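Local structure of Afp (Microbacterium arborescens, 2YJK) at residues 25-29 with 72-76; 54-58 with 154-158; 30-34 with 89-94. The protein binds iron as a twelve-subunit Dps protein of the ferritin fold and, like its family, probably takes up and stores ferric iron. All blocks are in the same frame, centred on the assembly; numbering follows the deposited sequence.

Interaction 1: 25-29 with 72-76; sequences LTPVV and AAERI. With OFE (Iron(II) oxide), chain P.
Val29 CG1 is anti to the backbone N (chi1 172°), which leaves CG2 anti to the carbonyl carbon and directed at the 72-76 turn of helix 51-78, 3.4 Å from Ala73 N and 3.6 Å from Ala72 CB. Ile76, with CG1 likewise anti to its carbonyl carbon (chi1 -68°), sends CD1 back across the gap to within 3.7 Å of Leu25 CB; the same methyl meets Val29 CG2 and, at about a right angle, the side chain of Thr26. Leu25 CD1 reaches the aliphatic part of Arg75, 3.8 Å from its CG, before that chain bends at chi2 and leads away. Glu74 faces away and binds iron through OE2 at 2.2 Å, a site completed by Asp70 and by His43 of a neighbouring subunit. Arg75 forms salt bridges with Asp134 and with Asp149 of a third subunit, while Thr26 OG1 bonds to Ala22 O. The two segments run in roughly opposite directions, their axes at 144° and 9.2 Å apart, and join the first two helices of the ferritin four-helix bundle, 15-45 and 51-78; Ile144 of helix 135-156 packs on Val28 and Ala72, and Leu123 of helix 105-130 on Val28.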
loop_
_atom_site.group_PDB
_atom_site.type_symbol
_atom_site.label_atom_id
_atom_site.label_comp_id
_atom_site.label_asym_id
_atom_site.label_seq_id
_atom_site.Cartn_x
_atom_site.Cartn_y
_atom_site.Cartn_z
ATOM N N LEU C 25 -14.176 -10.712 -32.893
ATOM C CA LEU C 25 -14.150 -10.303 -31.491
ATOM C C LEU C 25 -15.525 -9.948 -30.922
ATOM O O LEU C 25 -15.754 -10.072 -29.717
ATOM C CB LEU C 25 -13.187 -9.159 -31.310
ATOM C CG LEU C 25 -11.721 -9.622 -31.450
ATOM C CD1 LEU C 25 -10.802 -8.399 -31.181
ATOM C CD2 LEU C 25 -11.325 -10.745 -30.532
ATOM N N THR C 26 -16.437 -9.523 -31.779
ATOM C CA THR C 26 -17.795 -9.213 -31.320
ATOM C C THR C 26 -18.519 -10.338 -30.549
ATOM O O THR C 26 -19.165 -10.027 -29.524
ATOM C CB THR C 26 -18.686 -8.640 -32.459
ATOM O OG1 THR C 26 -18.027 -7.499 -32.984
ATOM C CG2 THR C 26 -20.041 -8.248 -31.960
ATOM N N PRO C 27 -18.439 -11.614 -31.020
ATOM C CA PRO C 27 -19.120 -12.706 -30.272
ATOM C C PRO C 27 -18.420 -12.916 -28.933
ATOM O O PRO C 27 -19.038 -13.274 -27.925
ATOM C CB PRO C 27 -18.892 -13.954 -31.177
ATOM C CG PRO C 27 -18.721 -13.339 -32.619
ATOM C CD PRO C 27 -17.911 -12.087 -32.319
ATOM N N VAL C 28 -17.133 -12.636 -28.893
ATOM C CA VAL C 28 -16.421 -12.648 -27.609
ATOM C C VAL C 28 -16.926 -11.600 -26.614
ATOM O O VAL C 28 -17.177 -11.912 -25.432
ATOM C CB VAL C 28 -14.898 -12.550 -27.852
ATOM C CG1 VAL C 28 -14.122 -12.537 -26.530
ATOM C CG2 VAL C 28 -14.430 -13.742 -28.720
ATOM N N VAL C 29 -17.059 -10.351 -27.054
ATOM C CA VAL C 29 -17.565 -9.315 -26.196
ATOM C C VAL C 29 -18.934 -9.753 -25.637
ATOM O O VAL C 29 -19.185 -9.604 -24.412
ATOM C CB VAL C 29 -17.728 -7.933 -26.924
ATOM C CG1 VAL C 29 -18.454 -6.945 -26.008
ATOM C CG2 VAL C 29 -16.338 -7.351 -27.308
ATOM N N ALA C 72 -11.649 -6.883 -25.312
ATOM C CA ALA C 72 -12.065 -7.263 -26.657
ATOM C C ALA C 72 -12.783 -6.047 -27.249
ATOM O O ALA C 72 -12.511 -5.640 -28.389
ATOM C CB ALA C 72 -12.967 -8.534 -26.648
ATOM N N ALA C 73 -13.650 -5.411 -26.444
ATOM C CA ALA C 73 -14.458 -4.282 -26.947
ATOM C C ALA C 73 -13.545 -3.160 -27.380
ATOM O O ALA C 73 -13.737 -2.514 -28.436
ATOM C CB ALA C 73 -15.469 -3.798 -25.848
ATOM N N GLU C 74 -12.516 -2.923 -26.585
ATOM C CA GLU C 74 -11.744 -1.718 -26.812
ATOM C C GLU C 74 -10.794 -1.928 -27.948
ATOM O O GLU C 74 -10.397 -0.985 -28.619
ATOM C CB GLU C 74 -11.038 -1.267 -25.518
ATOM C CG GLU C 74 -12.143 -0.827 -24.491
ATOM C CD GLU C 74 -11.603 -0.124 -23.247
ATOM O OE1 GLU C 74 -10.362 -0.165 -22.976
ATOM O OE2 GLU C 74 -12.437 0.494 -22.532
ATOM N N ARG C 75 -10.388 -3.159 -28.122
ATOM C CA ARG C 75 -9.652 -3.513 -29.331
ATOM C C ARG C 75 -10.515 -3.228 -30.589
ATOM O O ARG C 75 -9.989 -2.654 -31.569
ATOM C CB ARG C 75 -9.191 -5.001 -29.290
ATOM C CG ARG C 75 -8.473 -5.475 -30.585
ATOM C CD ARG C 75 -7.134 -4.778 -30.654
ATOM N NE ARG C 75 -6.541 -4.937 -31.948
ATOM C CZ ARG C 75 -5.559 -4.183 -32.429
ATOM N NH1 ARG C 75 -5.024 -3.153 -31.698
ATOM N NH2 ARG C 75 -5.145 -4.451 -33.647
ATOM N N ILE C 76 -11.811 -3.599 -30.585
ATOM C CA ILE C 76 -12.698 -3.281 -31.746
ATOM C C ILE C 76 -12.830 -1.772 -31.980
ATOM O O ILE C 76 -12.728 -1.265 -33.105
ATOM C CB ILE C 76 -14.109 -3.872 -31.574
ATOM C CG1 ILE C 76 -14.058 -5.415 -31.648
ATOM C CG2 ILE C 76 -15.070 -3.305 -32.669
ATOM C CD1 ILE C 76 -15.250 -6.076 -30.988
HETATM FE FE OFE P . -12.513 0.251 -20.372
HETATM O O OFE P . -12.831 -0.301 -18.304
#

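Interaction 2: 54-58 with 154-158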
loop_
_atom_site.group_PDB
_atom_site.type_symbol
_atom_site.label_atom_id
_atom_site.label_comp_id
_atom_site.label_asym_id
_atom_site.label_seq_id
_atom_site.Cartn_x
_atom_site.Cartn_y
_atom_site.Cartn_z
ATOM N N ILE C 54 -17.028 -21.563 -3.616
ATOM C CA ILE C 54 -17.610 -21.414 -4.942
ATOM C C ILE C 54 -18.229 -20.026 -5.169
ATOM O O ILE C 54 -18.188 -19.509 -6.294
ATOM C CB ILE C 54 -18.637 -22.532 -5.216
ATOM C CG1 ILE C 54 -17.943 -23.940 -5.109
ATOM C CG2 ILE C 54 -19.364 -22.328 -6.565
ATOM C CD1 ILE C 54 -16.793 -24.184 -6.082
ATOM N N HIS C 55 -18.888 -19.482 -4.130
ATOM C CA HIS C 55 -19.347 -18.088 -4.106
ATOM C C HIS C 55 -18.173 -17.149 -4.489
ATOM O O HIS C 55 -18.320 -16.271 -5.303
ATOM C CB HIS C 55 -19.892 -17.762 -2.698
ATOM C CG HIS C 55 -20.392 -16.360 -2.519
ATOM N ND1 HIS C 55 -21.622 -15.923 -3.013
ATOM C CD2 HIS C 55 -19.879 -15.328 -1.802
ATOM C CE1 HIS C 55 -21.788 -14.652 -2.672
ATOM N NE2 HIS C 55 -20.760 -14.277 -1.921
ATOM N N GLU C 56 -17.014 -17.360 -3.888
ATOM C CA GLU C 56 -15.840 -16.531 -4.144
ATOM C C GLU C 56 -15.165 -16.787 -5.461
ATOM O O GLU C 56 -14.795 -15.828 -6.137
ATOM C CB GLU C 56 -14.828 -16.636 -3.007
ATOM C CG GLU C 56 -15.374 -16.044 -1.721
ATOM C CD GLU C 56 -14.279 -15.470 -0.818
ATOM O OE1 GLU C 56 -13.113 -15.997 -0.854
ATOM O OE2 GLU C 56 -14.592 -14.499 -0.067
ATOM N N LEU C 57 -15.017 -18.063 -5.839
ATOM C CA LEU C 57 -14.507 -18.404 -7.177
ATOM C C LEU C 57 -15.364 -17.800 -8.321
ATOM O O LEU C 57 -14.821 -17.241 -9.288
ATOM C CB LEU C 57 -14.357 -19.928 -7.356
ATOM C CG LEU C 57 -13.954 -20.437 -8.744
ATOM C CD1 LEU C 57 -12.565 -19.834 -9.071
ATOM C CD2 LEU C 57 -13.831 -21.986 -8.683
ATOM N N LEU C 58 -16.688 -17.930 -8.231
ATOM C CA LEU C 58 -17.561 -17.308 -9.211
ATOM C C LEU C 58 -17.362 -15.790 -9.278
ATOM O O LEU C 58 -17.277 -15.245 -10.346
ATOM C CB LEU C 58 -19.024 -17.656 -8.929
ATOM C CG LEU C 58 -19.482 -19.086 -9.237
ATOM C CD1 LEU C 58 -20.904 -19.375 -8.645
ATOM C CD2 LEU C 58 -19.515 -19.289 -10.725
ATOM N N PHE C 154 -10.321 -24.487 -12.933
ATOM C CA PHE C 154 -10.676 -24.262 -11.544
ATOM C C PHE C 154 -12.101 -24.688 -11.234
ATOM O O PHE C 154 -12.334 -25.270 -10.197
ATOM C CB PHE C 154 -10.488 -22.823 -11.152
ATOM C CG PHE C 154 -9.063 -22.438 -10.926
ATOM C CD1 PHE C 154 -8.016 -23.284 -11.248
ATOM C CD2 PHE C 154 -8.758 -21.175 -10.448
ATOM C CE1 PHE C 154 -6.688 -22.898 -11.032
ATOM C CE2 PHE C 154 -7.425 -20.803 -10.237
ATOM C CZ PHE C 154 -6.402 -21.682 -10.532
ATOM N N LEU C 155 -13.019 -24.461 -12.174
ATOM C CA LEU C 155 -14.399 -24.876 -12.024
ATOM C C LEU C 155 -14.504 -26.383 -12.152
ATOM O O LEU C 155 -15.014 -27.049 -11.246
ATOM C CB LEU C 155 -15.301 -24.110 -13.014
ATOM C CG LEU C 155 -15.500 -22.631 -12.620
ATOM C CD1 LEU C 155 -15.810 -21.763 -13.798
ATOM C CD2 LEU C 155 -16.587 -22.418 -11.549
ATOM N N LEU C 156 -13.940 -26.947 -13.217
ATOM C CA LEU C 156 -14.111 -28.354 -13.497
ATOM C C LEU C 156 -13.366 -29.267 -12.507
ATOM O O LEU C 156 -13.805 -30.376 -12.283
ATOM C CB LEU C 156 -13.670 -28.664 -14.924
ATOM C CG LEU C 156 -14.511 -29.433 -15.921
ATOM C CD1 LEU C 156 -16.090 -29.417 -15.668
ATOM C CD2 LEU C 156 -14.101 -28.989 -17.368
ATOM N N ALA C 157 -12.255 -28.803 -11.920
ATOM C CA ALA C 157 -11.463 -29.657 -11.010
ATOM C C ALA C 157 -12.310 -30.151 -9.810
ATOM O O ALA C 157 -12.004 -31.195 -9.235
ATOM C CB ALA C 157 -10.154 -28.890 -10.514
ATOM N N HIS C 158 -13.384 -29.417 -9.475
ATOM C CA HIS C 158 -14.266 -29.727 -8.336
ATOM C C HIS C 158 -15.174 -30.952 -8.574
ATOM O O HIS C 158 -15.775 -31.429 -7.624
ATOM C CB HIS C 158 -15.193 -28.561 -7.983
ATOM C CG HIS C 158 -14.512 -27.421 -7.305
ATOM N ND1 HIS C 158 -13.948 -26.365 -8.000
ATOM C CD2 HIS C 158 -14.282 -27.176 -5.984
ATOM C CE1 HIS C 158 -13.427 -25.505 -7.135
ATOM N NE2 HIS C 158 -13.611 -25.978 -5.906
#
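Leu57 and Leu155 mark the closest approach of the two backbones, their CA atoms 8.1 Å apart, a spacing bridged by side chains without a hydrogen bond between the segments. Residues 54-58 are a turn within helix 51-78, whereas 154-156 belong to helix 135-156, with Ala157 and His158 following. Leu57 points straight across: its CD2 lies 4.0 Å from Leu155 CD2 and 3.9 Å from His158 CE1, while CD1 packs on Phe154 CB and sits at the edge of the phenyl ring. Ile54, coming from the opposite direction to His158, sets CD1 over the centre of the imidazole, 3.7 Å from the ring centroid and 13° off its normal, a CH-pi contact. On the histidine's own segment, ND1 makes weak hydrogen bonds to Phe154 O (2.9 Å) and Leu155 O, folding the ring back against the preceding turn. Trp105 and Ile109 of helix 105-130 also touch His158, and Phe154 meets the ring of His55 of another neighbouring subunit, not the one that supplies His43 to the iron. Chemically this is an apolar seam between two bundle helices, in which the weak ND1 bonds give a buried nitrogen polar partners and probably limit the ring's rotation.

Interaction 3: 30-34 with 89-94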
loop_
_atom_site.group_PDB
_atom_site.type_symbol
_atom_site.label_atom_id
_atom_site.label_comp_id
_atom_site.label_asym_id
_atom_site.label_seq_id
_atom_site.Cartn_x
_atom_site.Cartn_y
_atom_site.Cartn_z
ATOM N N HIS C 30 -19.812 -10.263 -26.507
ATOM C CA HIS C 30 -21.179 -10.589 -26.044
ATOM C C HIS C 30 -21.206 -11.754 -25.036
ATOM O O HIS C 30 -21.945 -11.703 -24.050
ATOM C CB HIS C 30 -22.133 -10.956 -27.201
ATOM C CG HIS C 30 -22.531 -9.811 -28.074
ATOM N ND1 HIS C 30 -22.774 -9.969 -29.428
ATOM C CD2 HIS C 30 -22.737 -8.501 -27.809
ATOM C CE1 HIS C 30 -23.148 -8.806 -29.945
ATOM N NE2 HIS C 30 -23.107 -7.896 -28.989
ATOM N N LYS C 31 -20.429 -12.801 -25.298
ATOM C CA LYS C 31 -20.417 -13.951 -24.372
ATOM C C LYS C 31 -19.707 -13.648 -23.057
ATOM O O LYS C 31 -20.121 -14.117 -22.009
ATOM C CB LYS C 31 -19.803 -15.170 -25.045
ATOM C CG LYS C 31 -20.711 -15.666 -26.227
ATOM C CD LYS C 31 -20.332 -17.021 -26.634
ATOM C CE LYS C 31 -21.516 -17.724 -27.451
ATOM N NZ LYS C 31 -21.783 -16.957 -28.681
ATOM N N MET C 32 -18.645 -12.866 -23.115
ATOM C CA MET C 32 -17.974 -12.445 -21.892
ATOM C C MET C 32 -18.833 -11.531 -21.030
ATOM O O MET C 32 -18.800 -11.628 -19.835
ATOM C CB MET C 32 -16.711 -11.760 -22.246
ATOM C CG MET C 32 -15.568 -12.749 -22.689
ATOM S SD MET C 32 -15.273 -14.151 -21.535
ATOM C CE MET C 32 -15.785 -15.440 -22.578
ATOM N N GLN C 33 -19.593 -10.627 -21.644
ATOM C CA GLN C 33 -20.411 -9.705 -20.917
ATOM C C GLN C 33 -21.639 -10.464 -20.357
ATOM O O GLN C 33 -22.085 -10.121 -19.238
ATOM C CB GLN C 33 -20.831 -8.526 -21.841
ATOM C CG GLN C 33 -21.529 -7.365 -21.166
ATOM C CD GLN C 33 -20.679 -6.737 -20.051
ATOM O OE1 GLN C 33 -20.945 -6.962 -18.862
ATOM N NE2 GLN C 33 -19.664 -5.970 -20.422
ATOM N N ALA C 34 -22.202 -11.423 -21.127
ATOM C CA ALA C 34 -23.261 -12.348 -20.627
ATOM C C ALA C 34 -22.786 -13.164 -19.385
ATOM O O ALA C 34 -23.534 -13.304 -18.414
ATOM C CB ALA C 34 -23.728 -13.326 -21.729
ATOM N N THR C 89 -29.371 -6.449 -27.433
ATOM C CA THR C 89 -28.566 -7.130 -28.421
ATOM C C THR C 89 -27.877 -8.375 -27.816
ATOM O O THR C 89 -27.940 -9.497 -28.392
ATOM C CB THR C 89 -27.492 -6.130 -28.966
ATOM O OG1 THR C 89 -28.136 -4.925 -29.395
ATOM C CG2 THR C 89 -26.689 -6.695 -30.194
ATOM N N MET C 90 -27.207 -8.162 -26.680
ATOM C CA MET C 90 -26.573 -9.238 -25.910
ATOM C C MET C 90 -27.483 -10.414 -25.553
ATOM O O MET C 90 -27.084 -11.555 -25.708
ATOM C CB MET C 90 -25.896 -8.670 -24.641
ATOM C CG MET C 90 -25.351 -9.765 -23.728
ATOM S SD MET C 90 -24.612 -9.118 -22.246
ATOM C CE MET C 90 -26.058 -8.745 -21.215
ATOM N N ALA C 91 -28.685 -10.129 -25.054
ATOM C CA ALA C 91 -29.745 -11.127 -24.846
ATOM C C ALA C 91 -30.135 -11.895 -26.124
ATOM O O ALA C 91 -30.315 -13.144 -26.076
ATOM C CB ALA C 91 -30.986 -10.484 -24.278
ATOM N N GLU C 92 -30.280 -11.179 -27.247
ATOM C CA GLU C 92 -30.533 -11.845 -28.538
ATOM C C GLU C 92 -29.393 -12.776 -28.976
ATOM O O GLU C 92 -29.656 -13.712 -29.666
ATOM C CB GLU C 92 -30.750 -10.830 -29.671
ATOM C CG GLU C 92 -32.135 -10.167 -29.734
ATOM C CD GLU C 92 -32.100 -8.744 -30.369
ATOM O OE1 GLU C 92 -31.036 -8.325 -30.919
ATOM O OE2 GLU C 92 -33.143 -8.037 -30.322
ATOM N N LYS C 93 -28.128 -12.487 -28.608
ATOM C CA LYS C 93 -26.984 -13.207 -29.172
ATOM C C LYS C 93 -26.476 -14.261 -28.223
ATOM O O LYS C 93 -25.453 -14.875 -28.466
ATOM C CB LYS C 93 -25.805 -12.266 -29.566
ATOM C CG LYS C 93 -26.043 -11.278 -30.742
ATOM C CD LYS C 93 -26.449 -12.073 -31.945
ATOM C CE LYS C 93 -27.253 -11.274 -32.936
ATOM N NZ LYS C 93 -26.381 -10.780 -34.015
ATOM N N THR C 94 -27.178 -14.500 -27.129
ATOM C CA THR C 94 -26.527 -15.196 -26.057
ATOM C C THR C 94 -27.522 -16.045 -25.292
ATOM O O THR C 94 -28.708 -15.717 -25.286
ATOM C CB THR C 94 -25.898 -14.069 -25.143
ATOM O OG1 THR C 94 -24.517 -14.308 -24.969
ATOM C CG2 THR C 94 -26.629 -13.899 -23.875
#
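His30 and Met90 make the main link between helix 15-45 and the short helix 87-92. Lys93 CG, Thr89 CG2 and Met90 CA all approach the imidazole of His30 obliquely, Lys93 CG lying 3.8 Å from His30 ND1 and Thr89 CG2 4.0 Å from His30 NE2. With CG anti to the backbone N (chi1 174°) and the chain extended as far as the sulfur, Met90 carries SD to 3.7 Å from Gln33 CG, where the two side chains cross at about a right angle, and to 3.5 Å from Ala34 N. That amide already bonds to His30 O within its own helix. Thr94, beyond the end of helix 87-92, lies beside Ala34, though the placing of its side chain is doubtful.

The polar ends in this layer are held from outside it. His30 NE2 bonds to Asp84 O, and Asp84 also receives Thr89 OG1 on its carboxylate. Gln33 NE2 bonds to Gln66 on helix 51-78, and Lys31 NZ forms a salt bridge with Asp122 on helix 105-130. The neighbouring subunit that supplies His43 to the iron covers part of the contact, with its Val37 on Met90 and its Trp44 on Gln33. Such a short helix, lying across the bundle in the long connection between its second and third helices, is a hallmark of Dps proteins. Direct contact between the segments is van der Waals, and Asp84 adds a polar link by bonding to both His30 and Thr89; Lys93 NZ, 5.9 Å from His30 ND1, would probably disfavour a charged imidazole.

How the interactions relate
From the N terminus, helix 15-45 enters two contacts through adjoining segments: 25-29 joins interaction 1 and 30-34 interaction 3. Helix 51-78 follows, with 54-58 near its start and 72-76 near its end. Reaching 72-76 closes the first loop, interaction 1, pairing the first two long helices; 89-94 then closes interaction 3, placing the short helix 87-92 on the first. The loop of interaction 2 closes only at 154-158, bringing the last helix to the second. All three loops cross pairwise, and none nests. Interactions 1 and 3 have centres about 12 Å apart and both touch the neighbouring subunit that supplies His43, whereas the centres of interactions 1 and 2 are about 25 Å apart, on opposite sides of the chain's centre.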